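Local coordinates for AimR transcriptional regulator (Bacillus phage phi3T, PDB 5ZVV), which activates transcription of the phage aimX locus as a homodimer, and turns into an inactive monomer when it binds the arbitrium peptide, which leads to lysogeny, at residues D323-G328 with K352-K357; K346-F351 with Q361-Q366; Q81-S86 with D96-N101. All blocks are in the same frame, centred on the assembly; numbering follows the deposited sequence.

Contact 1 of 3, residues D323-G328 with K352-K357; sequences DENELG and KKSDDK
A capped helix start meets a Schellman-ended helix where Asn325, in the first turn of helix 324-338, reaches the residues that close helix 341-353. Its amide nitrogen grips two side chains. Asn325 ND2 donates to Asp356 OD2 at 2.7 Å and to Ser354 OG at 3.1 Å. Both bonds are nearly straight, 164° and 171°, and both acceptors lie close to the amide plane. Asp356 OD2 receives with its anti lone pair, and the amide and carboxylate planes are only 8° apart. Asp356 OD1 takes the backbone N-H groups of Tyr358 and Phe359, so both carboxylate oxygens are hydrogen-bonded, which limits rotation. Ser354 OG also bonds back to the carbonyl of Tyr350.

On the outer side, Glu324 lies across the Lys353 chain, with Glu324 OE1 3.4 Å from Lys353 CD. The charged ends do not touch. One water links Glu324 OE1 to Lys353 NZ.

Asp323 and Glu326 form a capping box: Glu326 N donates to Asp323 OD1 at 2.9 Å, and Asp323 N to Glu326 OE1. Asp355, with positive phi, is the C-prime residue of the Schellman motif, in which Asp356 N bonds to Phe351 O. The capped start of one helix lies beside the Schellman-ended C-terminus of the next, as in an antiparallel helical hairpin.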
loop_
_atom_site.group_PDB
_atom_site.type_symbol
_atom_site.label_atom_id
_atom_site.label_comp_id
_atom_site.label_asym_id
_atom_site.label_seq_id
_atom_site.Cartn_x
_atom_site.Cartn_y
_atom_site.Cartn_z
ATOM N N ASP A 323 -10.697 10.713 -12.339
ATOM C CA ASP A 323 -9.573 10.256 -11.535
ATOM C C ASP A 323 -8.295 10.287 -12.373
ATOM O O ASP A 323 -8.296 10.684 -13.541
ATOM C CB ASP A 323 -9.857 8.874 -10.932
ATOM C CG ASP A 323 -9.930 7.753 -11.968
ATOM O OD1 ASP A 323 -9.583 7.958 -13.147
ATOM O OD2 ASP A 323 -10.342 6.638 -11.584
ATOM N N GLU A 324 -7.186 9.850 -11.776
ATOM C CA GLU A 324 -5.887 10.063 -12.407
ATOM C C GLU A 324 -5.714 9.204 -13.657
ATOM O O GLU A 324 -5.136 9.661 -14.649
ATOM C CB GLU A 324 -4.774 9.804 -11.393
ATOM C CG GLU A 324 -4.879 10.700 -10.164
ATOM C CD GLU A 324 -3.878 10.349 -9.086
ATOM O OE1 GLU A 324 -2.941 11.143 -8.858
ATOM O OE2 GLU A 324 -4.029 9.272 -8.469
ATOM N N ASN A 325 -6.207 7.964 -13.635
ATOM C CA ASN A 325 -6.147 7.112 -14.823
ATOM C C ASN A 325 -6.977 7.709 -15.958
ATOM O O ASN A 325 -6.497 7.868 -17.096
ATOM C CB ASN A 325 -6.633 5.706 -14.456
ATOM C CG ASN A 325 -6.252 4.660 -15.484
ATOM O OD1 ASN A 325 -7.086 4.216 -16.271
ATOM N ND2 ASN A 325 -4.987 4.251 -15.476
ATOM N N GLU A 326 -8.231 8.061 -15.655
ATOM C CA GLU A 326 -9.067 8.779 -16.607
ATOM C C GLU A 326 -8.387 10.044 -17.102
ATOM O O GLU A 326 -8.583 10.442 -18.253
ATOM C CB GLU A 326 -10.417 9.123 -15.972
ATOM C CG GLU A 326 -11.338 7.929 -15.773
ATOM C CD GLU A 326 -12.500 8.232 -14.848
ATOM O OE1 GLU A 326 -12.425 9.233 -14.105
ATOM O OE2 GLU A 326 -13.491 7.470 -14.864
ATOM N N LEU A 327 -7.584 10.692 -16.253
ATOM C CA LEU A 327 -6.860 11.876 -16.700
ATOM C C LEU A 327 -5.718 11.513 -17.637
ATOM O O LEU A 327 -5.375 12.303 -18.524
ATOM C CB LEU A 327 -6.345 12.664 -15.498
ATOM C CG LEU A 327 -7.406 13.532 -14.823
ATOM C CD1 LEU A 327 -6.829 14.255 -13.616
ATOM C CD2 LEU A 327 -7.990 14.520 -15.823
ATOM N N GLY A 328 -5.120 10.334 -17.462
ATOM C CA GLY A 328 -4.138 9.869 -18.427
ATOM C C GLY A 328 -4.738 9.710 -19.809
ATOM O O GLY A 328 -4.198 10.215 -20.804
ATOM N N LYS A 352 1.352 7.300 -14.639
ATOM C CA LYS A 352 2.296 6.945 -13.584
ATOM C C LYS A 352 1.654 7.070 -12.210
ATOM O O LYS A 352 1.800 6.181 -11.362
ATOM C CB LYS A 352 3.539 7.828 -13.672
ATOM C CG LYS A 352 4.493 7.452 -14.786
ATOM C CD LYS A 352 5.283 6.207 -14.431
ATOM C CE LYS A 352 6.446 6.022 -15.384
ATOM N NZ LYS A 352 7.343 4.906 -14.977
ATOM N N LYS A 353 0.938 8.175 -11.970
ATOM C CA LYS A 353 0.314 8.380 -10.666
ATOM C C LYS A 353 -0.734 7.319 -10.364
ATOM O O LYS A 353 -0.964 6.993 -9.193
ATOM C CB LYS A 353 -0.312 9.773 -10.590
ATOM C CG LYS A 353 0.686 10.902 -10.391
ATOM C CD LYS A 353 -0.038 12.227 -10.209
ATOM C CE LYS A 353 0.932 13.380 -10.012
ATOM N NZ LYS A 353 0.211 14.675 -9.846
ATOM N N SER A 354 -1.376 6.771 -11.393
ATOM C CA SER A 354 -2.363 5.716 -11.213
ATOM C C SER A 354 -1.752 4.325 -11.300
ATOM O O SER A 354 -2.493 3.336 -11.288
ATOM C CB SER A 354 -3.492 5.861 -12.239
ATOM O OG SER A 354 -3.004 5.767 -13.565
ATOM N N ASP A 355 -0.423 4.228 -11.388
ATOM C CA ASP A 355 0.282 2.946 -11.364
ATOM C C ASP A 355 -0.183 2.039 -12.502
ATOM O O ASP A 355 -0.331 0.825 -12.338
ATOM C CB ASP A 355 0.117 2.256 -10.005
ATOM C CG ASP A 355 1.164 1.186 -9.757
ATOM O OD1 ASP A 355 2.109 1.070 -10.566
ATOM O OD2 ASP A 355 1.039 0.462 -8.745
ATOM N N ASP A 356 -0.425 2.637 -13.666
ATOM C CA ASP A 356 -0.889 1.918 -14.850
ATOM C C ASP A 356 0.316 1.695 -15.757
ATOM O O ASP A 356 0.771 2.616 -16.439
ATOM C CB ASP A 356 -1.995 2.699 -15.557
ATOM C CG ASP A 356 -2.712 1.879 -16.623
ATOM O OD1 ASP A 356 -2.103 0.946 -17.189
ATOM O OD2 ASP A 356 -3.894 2.175 -16.900
ATOM N N LYS A 357 0.830 0.469 -15.762
ATOM C CA LYS A 357 1.982 0.109 -16.576
ATOM C C LYS A 357 1.591 -0.449 -17.937
ATOM O O LYS A 357 2.468 -0.893 -18.686
ATOM C CB LYS A 357 2.857 -0.907 -15.833
ATOM C CG LYS A 357 3.356 -0.421 -14.480
ATOM C CD LYS A 357 4.263 -1.440 -13.809
ATOM C CE LYS A 357 4.727 -0.943 -12.443
ATOM N NZ LYS A 357 5.704 -1.869 -11.802
HETATM O O HOH W 1 -2.696 13.942 -8.976
HETATM O O HOH W 2 -1.128 8.440 -6.817
#

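Contact 2 of 3, residues K346-F351 with Q361-Q366; sequences KSIRYF and QLPLLQ
Apolar contacts carry most of this interface, and Pro363 is at its centre. Its ring touches three residues of helix 341-353. Pro363 CG sits 3.5 Å from Ile348 CG1. The neighbouring ring atom Pro363 CD approaches Phe351 CE2 at 4.0 Å, obliquely to the aromatic plane. The ring of Phe351 also meets Phe329 edge-to-face. Ile348 reaches farther with its terminal methyl: Ile348 CD1 lies 3.6 Å from Leu364 CD2, the two side chains crossing at about a right angle. CG1 of Ile348 is anti to the carbonyl carbon (chi1 -69°) and CD1 continues the chain in extended form, which carries the methyl to the leucine.

One polar side-chain atom lies in the interface. Ser347 OG is in van der Waals contact with Pro363 CG, at 3.4 Å. The hydrogen bond of this buried hydroxyl goes to the carbonyl of Gly328, in helix 324-338.

Other helices pack on the same patch. Ile380 of helix 374-380 packs on both Ile348 and Leu364, and Leu379 of the second subunit packs on Ile348. This core therefore borders the dimer contact. The helix axes approach to 9.0 Å with their directions 151° apart. Such near-antiparallel packing of successive helices is characteristic of TPR-like helical repeat folds, the clan of AimR.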
loop_
_atom_site.group_PDB
_atom_site.type_symbol
_atom_site.label_atom_id
_atom_site.label_comp_id
_atom_site.label_asym_id
_atom_site.label_seq_id
_atom_site.Cartn_x
_atom_site.Cartn_y
_atom_site.Cartn_z
ATOM N N LYS A 346 1.773 15.050 -19.771
ATOM C CA LYS A 346 0.819 15.012 -18.667
ATOM C C LYS A 346 0.079 13.681 -18.623
ATOM O O LYS A 346 -0.152 13.129 -17.540
ATOM C CB LYS A 346 -0.163 16.179 -18.781
ATOM C CG LYS A 346 0.483 17.548 -18.605
ATOM C CD LYS A 346 -0.539 18.623 -18.258
ATOM C CE LYS A 346 -1.032 19.361 -19.490
ATOM N NZ LYS A 346 0.043 20.189 -20.103
ATOM N N SER A 347 -0.299 13.154 -19.790
ATOM C CA SER A 347 -0.887 11.820 -19.851
ATOM C C SER A 347 0.031 10.791 -19.202
ATOM O O SER A 347 -0.416 9.952 -18.408
ATOM C CB SER A 347 -1.177 11.444 -21.306
ATOM O OG SER A 347 -1.441 10.056 -21.431
ATOM N N ILE A 348 1.327 10.852 -19.521
ATOM C CA ILE A 348 2.291 9.939 -18.914
ATOM C C ILE A 348 2.313 10.113 -17.403
ATOM O O ILE A 348 2.318 9.130 -16.651
ATOM C CB ILE A 348 3.689 10.150 -19.527
ATOM C CG1 ILE A 348 3.713 9.676 -20.979
ATOM C CG2 ILE A 348 4.751 9.420 -18.711
ATOM C CD1 ILE A 348 4.976 10.039 -21.715
ATOM N N ARG A 349 2.315 11.363 -16.931
ATOM C CA ARG A 349 2.387 11.601 -15.492
ATOM C C ARG A 349 1.162 11.047 -14.776
ATOM O O ARG A 349 1.266 10.541 -13.651
ATOM C CB ARG A 349 2.548 13.095 -15.210
ATOM C CG ARG A 349 3.908 13.640 -15.610
ATOM C CD ARG A 349 4.029 15.132 -15.337
ATOM N NE ARG A 349 5.321 15.650 -15.782
ATOM C CZ ARG A 349 6.421 15.658 -15.035
ATOM N NH1 ARG A 349 6.390 15.177 -13.799
ATOM N NH2 ARG A 349 7.554 16.145 -15.524
ATOM N N TYR A 350 -0.007 11.114 -15.413
ATOM C CA TYR A 350 -1.203 10.597 -14.757
ATOM C C TYR A 350 -1.271 9.075 -14.815
ATOM O O TYR A 350 -1.729 8.440 -13.858
ATOM C CB TYR A 350 -2.451 11.231 -15.367
ATOM C CG TYR A 350 -2.725 12.607 -14.808
ATOM C CD1 TYR A 350 -3.154 12.768 -13.496
ATOM C CD2 TYR A 350 -2.545 13.745 -15.583
ATOM C CE1 TYR A 350 -3.400 14.022 -12.974
ATOM C CE2 TYR A 350 -2.788 15.004 -15.070
ATOM C CZ TYR A 350 -3.218 15.137 -13.763
ATOM O OH TYR A 350 -3.467 16.390 -13.242
ATOM N N PHE A 351 -0.817 8.468 -15.914
ATOM C CA PHE A 351 -0.698 7.013 -15.940
ATOM C C PHE A 351 0.303 6.518 -14.905
ATOM O O PHE A 351 0.132 5.429 -14.343
ATOM C CB PHE A 351 -0.299 6.538 -17.338
ATOM C CG PHE A 351 -1.453 6.436 -18.291
ATOM C CD1 PHE A 351 -2.607 5.765 -17.924
ATOM C CD2 PHE A 351 -1.388 7.015 -19.547
ATOM C CE1 PHE A 351 -3.676 5.670 -18.796
ATOM C CE2 PHE A 351 -2.454 6.924 -20.423
ATOM C CZ PHE A 351 -3.599 6.250 -20.046
ATOM N N GLN A 361 1.607 3.154 -22.621
ATOM C CA GLN A 361 2.174 3.083 -23.958
ATOM C C GLN A 361 1.392 3.921 -24.958
ATOM O O GLN A 361 1.923 4.230 -26.029
ATOM C CB GLN A 361 2.246 1.629 -24.429
ATOM C CG GLN A 361 0.904 0.926 -24.523
ATOM C CD GLN A 361 1.046 -0.544 -24.871
ATOM O OE1 GLN A 361 1.441 -0.896 -25.984
ATOM N NE2 GLN A 361 0.734 -1.413 -23.915
ATOM N N LEU A 362 0.149 4.300 -24.634
ATOM C CA LEU A 362 -0.620 5.145 -25.550
ATOM C C LEU A 362 0.121 6.432 -25.884
ATOM O O LEU A 362 0.412 6.665 -27.072
ATOM C CB LEU A 362 -2.015 5.416 -24.974
ATOM C CG LEU A 362 -3.057 4.307 -25.027
ATOM C CD1 LEU A 362 -4.328 4.771 -24.341
ATOM C CD2 LEU A 362 -3.331 3.948 -26.466
ATOM N N PRO A 363 0.470 7.295 -24.920
ATOM C CA PRO A 363 1.251 8.482 -25.297
ATOM C C PRO A 363 2.659 8.140 -25.748
ATOM O O PRO A 363 3.167 8.761 -26.693
ATOM C CB PRO A 363 1.244 9.328 -24.017
ATOM C CG PRO A 363 1.061 8.349 -22.930
ATOM C CD PRO A 363 0.164 7.293 -23.474
ATOM N N LEU A 364 3.297 7.157 -25.106
ATOM C CA LEU A 364 4.650 6.766 -25.494
ATOM C C LEU A 364 4.714 6.397 -26.971
ATOM O O LEU A 364 5.545 6.930 -27.717
ATOM C CB LEU A 364 5.130 5.607 -24.622
ATOM C CG LEU A 364 5.376 5.960 -23.154
ATOM C CD1 LEU A 364 5.726 4.716 -22.351
ATOM C CD2 LEU A 364 6.475 7.003 -23.040
ATOM N N LEU A 365 3.833 5.490 -27.413
ATOM C CA LEU A 365 3.753 5.164 -28.835
ATOM C C LEU A 365 3.589 6.423 -29.674
ATOM O O LEU A 365 4.254 6.587 -30.704
ATOM C CB LEU A 365 2.593 4.201 -29.100
ATOM C CG LEU A 365 2.746 2.739 -28.673
ATOM C CD1 LEU A 365 1.419 2.007 -28.806
ATOM C CD2 LEU A 365 3.827 2.042 -29.488
ATOM N N GLN A 366 2.724 7.338 -29.232
ATOM C CA GLN A 366 2.537 8.576 -29.975
ATOM C C GLN A 366 3.805 9.419 -29.950
ATOM O O GLN A 366 4.164 10.037 -30.958
ATOM C CB GLN A 366 1.349 9.353 -29.410
ATOM C CG GLN A 366 0.832 10.429 -30.342
ATOM C CD GLN A 366 0.360 9.876 -31.672
ATOM O OE1 GLN A 366 -0.115 8.744 -31.757
ATOM N NE2 GLN A 366 0.497 10.676 -32.724
#

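Contact 3 of 3, residues Q81-S86 with D96-N101; sequences QSVEYS and DKIIIN
Ile98 of helix 92-103 fits against Ser82, Val83 and Ser86 of helix 77-88, in a near-antiparallel helix pair of the TPR-like fold. The segment axes are 9.4 Å apart and their directions differ by 157°.

The tight part is buried. Ile98 CG2 meets Val83 CB at 3.7 Å, and Ile98 CD1 lies 3.4 Å from Ser82 OG. These are two branches of one side chain. CG2, anti to the backbone N, lies against both Val83 CB and Ser82 OG. CD1 ends the extended arm and passes Ser82 toward Ser86 CB, 4.2 Å away. Phe69 of helix 61-69 packs on both Ser82 and Ile98. Tyr117 of helix 108-124 touches both Val83 and Ile99.

The looser side belongs to helix 92-103. Lys97 and Ile100 are exposed and make no contact with 81-86. Asp96 starts out away from 81-86 and forms a salt bridge with Arg121 of helix 108-124.

Both serine hydroxyls in the buried part have polar partners nearby: Ser82 OG bonds to the carbonyl of Ala79, and Ser86 OG to the hydroxyl of Thr95. The contact is completed by Val83 CG2, which meets Ile99 CG1 at 3.8 Å, with the two side chains crossing at about a right angle.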
loop_
_atom_site.group_PDB
_atom_site.type_symbol
_atom_site.label_atom_id
_atom_site.label_comp_id
_atom_site.label_asym_id
_atom_site.label_seq_id
_atom_site.Cartn_x
_atom_site.Cartn_y
_atom_site.Cartn_z
ATOM N N GLN A 81 -23.617 -21.728 1.109
ATOM C CA GLN A 81 -23.351 -21.840 -0.320
ATOM C C GLN A 81 -24.177 -20.832 -1.105
ATOM O O GLN A 81 -23.675 -20.195 -2.040
ATOM C CB GLN A 81 -23.645 -23.262 -0.802
ATOM C CG GLN A 81 -22.735 -24.320 -0.212
ATOM C CD GLN A 81 -23.087 -25.721 -0.677
ATOM O OE1 GLN A 81 -24.259 -26.080 -0.771
ATOM N NE2 GLN A 81 -22.068 -26.519 -0.976
ATOM N N SER A 82 -25.442 -20.653 -0.718
ATOM C CA SER A 82 -26.314 -19.736 -1.444
ATOM C C SER A 82 -25.827 -18.299 -1.325
ATOM O O SER A 82 -25.914 -17.532 -2.290
ATOM C CB SER A 82 -27.753 -19.858 -0.942
ATOM O OG SER A 82 -27.978 -19.033 0.186
ATOM N N VAL A 83 -25.302 -17.909 -0.158
ATOM C CA VAL A 83 -24.822 -16.535 -0.034
ATOM C C VAL A 83 -23.580 -16.330 -0.892
ATOM O O VAL A 83 -23.405 -15.265 -1.504
ATOM C CB VAL A 83 -24.582 -16.145 1.441
ATOM C CG1 VAL A 83 -23.207 -16.575 1.938
ATOM C CG2 VAL A 83 -24.755 -14.641 1.616
ATOM N N GLU A 84 -22.720 -17.352 -0.992
ATOM C CA GLU A 84 -21.537 -17.199 -1.836
ATOM C C GLU A 84 -21.911 -17.131 -3.314
ATOM O O GLU A 84 -21.397 -16.282 -4.057
ATOM C CB GLU A 84 -20.539 -18.334 -1.586
ATOM C CG GLU A 84 -19.472 -18.487 -2.679
ATOM C CD GLU A 84 -18.622 -17.236 -2.899
ATOM O OE1 GLU A 84 -18.656 -16.308 -2.063
ATOM O OE2 GLU A 84 -17.906 -17.182 -3.921
ATOM N N TYR A 85 -22.799 -18.019 -3.764
ATOM C CA TYR A 85 -23.228 -17.983 -5.159
ATOM C C TYR A 85 -23.939 -16.674 -5.483
ATOM O O TYR A 85 -23.734 -16.094 -6.556
ATOM C CB TYR A 85 -24.134 -19.179 -5.463
ATOM C CG TYR A 85 -24.345 -19.431 -6.938
ATOM C CD1 TYR A 85 -23.323 -19.942 -7.728
ATOM C CD2 TYR A 85 -25.569 -19.169 -7.539
ATOM C CE1 TYR A 85 -23.512 -20.178 -9.076
ATOM C CE2 TYR A 85 -25.768 -19.402 -8.886
ATOM C CZ TYR A 85 -24.738 -19.906 -9.649
ATOM O OH TYR A 85 -24.932 -20.139 -10.991
ATOM N N SER A 86 -24.771 -16.187 -4.561
ATOM C CA SER A 86 -25.470 -14.929 -4.797
ATOM C C SER A 86 -24.489 -13.771 -4.909
ATOM O O SER A 86 -24.610 -12.929 -5.805
ATOM C CB SER A 86 -26.481 -14.673 -3.679
ATOM O OG SER A 86 -27.259 -13.519 -3.948
ATOM N N ASP A 96 -28.148 -9.595 0.192
ATOM C CA ASP A 96 -28.389 -8.949 1.478
ATOM C C ASP A 96 -29.523 -9.627 2.235
ATOM O O ASP A 96 -29.460 -9.764 3.466
ATOM C CB ASP A 96 -28.674 -7.463 1.272
ATOM C CG ASP A 96 -27.464 -6.709 0.749
ATOM O OD1 ASP A 96 -26.328 -7.177 0.981
ATOM O OD2 ASP A 96 -27.648 -5.650 0.111
ATOM N N LYS A 97 -30.564 -10.069 1.523
ATOM C CA LYS A 97 -31.616 -10.839 2.186
ATOM C C LYS A 97 -31.052 -12.109 2.820
ATOM O O LYS A 97 -31.336 -12.421 3.986
ATOM C CB LYS A 97 -32.726 -11.173 1.189
ATOM C CG LYS A 97 -33.503 -9.956 0.711
ATOM C CD LYS A 97 -34.533 -10.330 -0.342
ATOM C CE LYS A 97 -35.213 -9.089 -0.904
ATOM N NZ LYS A 97 -36.160 -9.418 -2.006
ATOM N N ILE A 98 -30.230 -12.847 2.068
ATOM C CA ILE A 98 -29.630 -14.071 2.594
ATOM C C ILE A 98 -28.710 -13.759 3.768
ATOM O O ILE A 98 -28.643 -14.522 4.738
ATOM C CB ILE A 98 -28.887 -14.830 1.478
ATOM C CG1 ILE A 98 -29.854 -15.222 0.359
ATOM C CG2 ILE A 98 -28.203 -16.069 2.037
ATOM C CD1 ILE A 98 -29.198 -15.968 -0.779
ATOM N N ILE A 99 -27.987 -12.638 3.703
ATOM C CA ILE A 99 -27.121 -12.255 4.816
ATOM C C ILE A 99 -27.945 -12.022 6.076
ATOM O O ILE A 99 -27.547 -12.420 7.179
ATOM C CB ILE A 99 -26.284 -11.015 4.450
ATOM C CG1 ILE A 99 -25.208 -11.380 3.429
ATOM C CG2 ILE A 99 -25.636 -10.413 5.692
ATOM C CD1 ILE A 99 -24.345 -10.212 3.021
ATOM N N ILE A 100 -29.109 -11.385 5.930
ATOM C CA ILE A 100 -29.997 -11.200 7.078
ATOM C C ILE A 100 -30.443 -12.551 7.631
ATOM O O ILE A 100 -30.416 -12.781 8.848
ATOM C CB ILE A 100 -31.198 -10.318 6.691
ATOM C CG1 ILE A 100 -30.738 -8.877 6.450
ATOM C CG2 ILE A 100 -32.277 -10.377 7.766
ATOM C CD1 ILE A 100 -31.797 -7.991 5.835
ATOM N N ASN A 101 -30.852 -13.468 6.747
ATOM C CA ASN A 101 -31.285 -14.784 7.216
ATOM C C ASN A 101 -30.157 -15.525 7.932
ATOM O O ASN A 101 -30.393 -16.206 8.939
ATOM C CB ASN A 101 -31.812 -15.620 6.049
ATOM C CG ASN A 101 -33.130 -15.106 5.509
ATOM O OD1 ASN A 101 -33.813 -14.314 6.155
ATOM N ND2 ASN A 101 -33.498 -15.562 4.318
#

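Contact 3 comes first along the chain and lies in the N-terminal part of the helical array. Contacts 1 and 2 follow near the C-terminus, on the opposite side of the chain's centre. The centre of contact 3 is about 36 Å from that of contact 1 and about 43 Å from that of contact 2. The centres of contacts 1 and 2 are about 9 Å apart, and the two touch. Their segments alternate along the chain, and the shared helix 341-353 packs between helices 324-338 and 361-369 and joins the three. This C-terminal group borders the second subunit, whereas contact 3 touches no other chain. All three belong to the TPR-like helical region of AimR.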